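Local coordinates for protein acyl-CoA thioester hydrolase HI0827 (Haemophilus influenzae Rd KW20, PDB 3BJK) that probably hydrolyses the thioester bond of a broad range of acyl-coenzyme A molecules, working as a hexamer built as a trimer of dimers, at residues C[74-79]-C[98-103]. The protein carries 1 engineered substitution. Numbering follows the deposited sequence.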
ATOM      1  N   VAL C  74       5.310  -1.735 -16.529  1.00 29.22           N
ATOM      2  CA  VAL C  74       4.257  -0.782 -16.141  1.00 28.86           C
ATOM      3  C   VAL C  74       3.327  -0.473 -17.330  1.00 27.88           C
ATOM      4  O   VAL C  74       3.782  -0.170 -18.429  1.00 26.37           O
ATOM      5  CB  VAL C  74       4.865   0.546 -15.581  1.00 28.94           C
ATOM      6  CG1 VAL C  74       3.790   1.583 -15.331  1.00 30.04           C
ATOM      7  CG2 VAL C  74       5.598   0.259 -14.297  1.00 29.18           C
ATOM      8  N   GLY C  75       2.027  -0.507 -17.087  1.00 27.74           N
ATOM      9  CA  GLY C  75       1.079  -0.191 -18.146  1.00 27.85           C
ATOM     10  C   GLY C  75       0.617  -1.401 -18.966  1.00 27.42           C
ATOM     11  O   GLY C  75      -0.329  -1.250 -19.738  1.00 27.86           O
ATOM     12  N   ASP C  76       1.273  -2.567 -18.814  1.00 27.51           N
ATOM     13  CA  ASP C  76       0.844  -3.834 -19.442  1.00 28.75           C
ATOM     14  C   ASP C  76      -0.491  -4.249 -18.788  1.00 28.02           C
ATOM     15  O   ASP C  76      -0.680  -4.070 -17.608  1.00 27.41           O
ATOM     16  CB  ASP C  76       1.843  -4.995 -19.135  1.00 29.51           C
ATOM     17  CG  ASP C  76       3.116  -4.961 -19.978  1.00 31.80           C
ATOM     18  OD1 ASP C  76       3.264  -4.113 -20.884  1.00 27.67           O
ATOM     19  OD2 ASP C  76       3.997  -5.804 -19.677  1.00 32.89           O
ATOM     20  N   VAL C  77      -1.390  -4.822 -19.573  1.00 29.51           N
ATOM     21  CA  VAL C  77      -2.564  -5.505 -19.046  1.00 28.80           C
ATOM     22  C   VAL C  77      -2.079  -6.888 -18.665  1.00 30.24           C
ATOM     23  O   VAL C  77      -1.377  -7.521 -19.454  1.00 29.82           O
ATOM     24  CB  VAL C  77      -3.672  -5.581 -20.072  1.00 28.46           C
ATOM     25  CG1 VAL C  77      -4.818  -6.453 -19.563  1.00 27.16           C
ATOM     26  CG2 VAL C  77      -4.148  -4.196 -20.448  1.00 28.77           C
ATOM     27  N   VAL C  78      -2.414  -7.332 -17.449  1.00 29.68           N
ATOM     28  CA  VAL C  78      -1.949  -8.596 -16.908  1.00 30.91           C
ATOM     29  C   VAL C  78      -3.150  -9.514 -16.595  1.00 31.07           C
ATOM     30  O   VAL C  78      -4.032  -9.132 -15.806  1.00 31.76           O
ATOM     31  CB  VAL C  78      -1.074  -8.386 -15.665  1.00 30.48           C
ATOM     32  CG1 VAL C  78      -0.565  -9.743 -15.069  1.00 32.80           C
ATOM     33  CG2 VAL C  78       0.110  -7.449 -15.997  1.00 32.45           C
ATOM     34  N   CYS C  79      -3.183 -10.680 -17.256  1.00 31.84           N
ATOM     35  CA  CYS C  79      -4.218 -11.731 -17.076  1.00 32.22           C
ATOM     36  C   CYS C  79      -3.623 -12.977 -16.476  1.00 32.43           C
ATOM     37  O   CYS C  79      -2.510 -13.360 -16.876  1.00 32.93           O
ATOM     38  CB  CYS C  79      -4.794 -12.161 -18.415  1.00 32.12           C
ATOM     39  SG  CYS C  79      -5.564 -10.852 -19.308  1.00 35.87           S
ATOM     40  N   VAL C  98       0.433 -16.585 -16.446  1.00 32.72           N
ATOM     41  CA  VAL C  98       0.353 -15.114 -16.549  1.00 32.29           C
ATOM     42  C   VAL C  98       0.731 -14.632 -17.906  1.00 31.74           C
ATOM     43  O   VAL C  98       1.785 -14.978 -18.435  1.00 29.35           O
ATOM     44  CB  VAL C  98       1.196 -14.391 -15.497  1.00 32.98           C
ATOM     45  CG1 VAL C  98       0.901 -12.912 -15.547  1.00 32.32           C
ATOM     46  CG2 VAL C  98       0.906 -14.930 -14.106  1.00 33.07           C
ATOM     47  N   TRP C  99      -0.201 -13.879 -18.488  1.00 31.28           N
ATOM     48  CA  TRP C  99      -0.093 -13.369 -19.813  1.00 31.91           C
ATOM     49  C   TRP C  99      -0.253 -11.844 -19.734  1.00 31.58           C
ATOM     50  O   TRP C  99      -1.022 -11.323 -18.923  1.00 31.99           O
ATOM     51  CB  TRP C  99      -1.202 -13.965 -20.697  1.00 32.19           C
ATOM     52  CG  TRP C  99      -0.992 -15.408 -21.124  1.00 30.28           C
ATOM     53  CD1 TRP C  99      -1.187 -16.548 -20.367  1.00 29.88           C
ATOM     54  CD2 TRP C  99      -0.593 -15.841 -22.401  1.00 28.08           C
ATOM     55  NE1 TRP C  99      -0.913 -17.642 -21.109  1.00 31.02           N
ATOM     56  CE2 TRP C  99      -0.540 -17.254 -22.364  1.00 28.89           C
ATOM     57  CE3 TRP C  99      -0.259 -15.175 -23.594  1.00 29.46           C
ATOM     58  CZ2 TRP C  99      -0.158 -18.005 -23.460  1.00 30.74           C
ATOM     59  CZ3 TRP C  99       0.122 -15.933 -24.690  1.00 31.77           C
ATOM     60  CH2 TRP C  99       0.157 -17.339 -24.616  1.00 31.02           C
ATOM     61  N   VAL C 100       0.481 -11.177 -20.594  1.00 30.75           N
ATOM     62  CA  VAL C 100       0.434  -9.727 -20.775  1.00 31.91           C
ATOM     63  C   VAL C 100      -0.138  -9.381 -22.159  1.00 30.13           C
ATOM     64  O   VAL C 100       0.047 -10.113 -23.145  1.00 30.62           O
ATOM     65  CB  VAL C 100       1.875  -9.124 -20.620  1.00 30.51           C
ATOM     66  CG1 VAL C 100       2.056  -7.854 -21.348  1.00 36.60           C
ATOM     67  CG2 VAL C 100       2.267  -9.001 -19.127  1.00 32.74           C
ATOM     68  N   LYS C 101      -0.833  -8.248 -22.209  1.00 30.37           N
ATOM     69  CA  LYS C 101      -1.243  -7.591 -23.459  1.00 30.31           C
ATOM     70  C   LYS C 101      -0.749  -6.138 -23.483  1.00 30.76           C
ATOM     71  O   LYS C 101      -0.997  -5.381 -22.526  1.00 28.64           O
ATOM     72  CB  LYS C 101      -2.775  -7.635 -23.580  1.00 30.62           C
ATOM     73  CG  LYS C 101      -3.370  -7.055 -24.876  1.00 30.32           C
ATOM     74  CD  LYS C 101      -4.917  -7.056 -24.789  1.00 32.29           C
ATOM     75  CE  LYS C 101      -5.593  -6.637 -26.023  1.00 33.32           C
ATOM     76  NZ  LYS C 101      -7.086  -6.745 -25.976  1.00 34.94           N
ATOM     77  N   LYS C 102      -0.044  -5.771 -24.559  1.00 31.48           N
ATOM     78  CA  LYS C 102       0.414  -4.404 -24.799  1.00 33.20           C
ATOM     79  C   LYS C 102      -0.737  -3.607 -25.419  1.00 33.96           C
ATOM     80  O   LYS C 102      -1.142  -3.865 -26.558  1.00 33.96           O
ATOM     81  CB  LYS C 102       1.580  -4.356 -25.815  1.00 33.98           C
ATOM     82  CG  LYS C 102       2.795  -5.213 -25.507  1.00 36.52           C
ATOM     83  CD  LYS C 102       3.315  -4.919 -24.149  1.00 40.04           C
ATOM     84  CE  LYS C 102       4.834  -4.825 -24.119  1.00 42.66           C
ATOM     85  NZ  LYS C 102       5.289  -4.421 -22.740  1.00 42.61           N
ATOM     86  N   VAL C 103      -1.228  -2.624 -24.674  1.00 35.60           N
ATOM     87  CA  VAL C 103      -2.339  -1.745 -25.126  1.00 36.94           C
ATOM     88  C   VAL C 103      -1.914  -0.287 -25.297  1.00 38.89           C
ATOM     89  O   VAL C 103      -2.543   0.450 -26.082  1.00 38.65           O
ATOM     90  CB  VAL C 103      -3.560  -1.819 -24.163  1.00 37.07           C
ATOM     91  CG1 VAL C 103      -4.090  -3.257 -24.074  1.00 36.35           C
ATOM     92  CG2 VAL C 103      -3.187  -1.332 -22.745  1.00 36.63           C
TER
HETATM   93  O   HOH W   1       0.386  -1.371 -22.429  1.00 37.10           O
HETATM   94  O   HOH W   2       6.127  -6.865 -20.672  1.00 33.93           O
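Gly75 faces Val103 where the two segments part, and a water links them, donating to Gly75 O and accepting from Val103 N at 3.0 Å. With phi at 91°, Gly75 adopts a turn in which a side chain would press on the preceding carbonyl. Asp76 makes a salt bridge with Lys102: Lys102 NZ lies 2.8 Å from Asp76 OD1, on its syn lone pair. Bends at chi2 (-54°) and chi3 fold the flexible lysine back alongside the aspartate, while Asp76 OD2 accepts hydrogen bonds from Ser73 N and a second water, which also reaches Lys102 NZ weakly, and Val100 CG1 packs against the carboxylate. Val77 pairs with Lys101 through two backbone hydrogen bonds; beta-branched valine suits an extended strand, and its CG2 crosses Val103 CG1 at 3.7 Å beside Ile48 of the second subunit. Extended Lys101 carries its NZ to a salt bridge with Glu52 of that subunit. On the other face, Val78 CG1 touches Val98 CG1 at 3.5 Å, apolar packing continued by Trp37 and Met42 of helix 35-54. Cys79, a small residue, packs on Leu16 and Arg19 of strand 15-21 and exchanges two backbone hydrogen bonds with Trp99. This is the open end of an antiparallel beta hairpin in the hotdog fold, whose sheet wraps the long central helix.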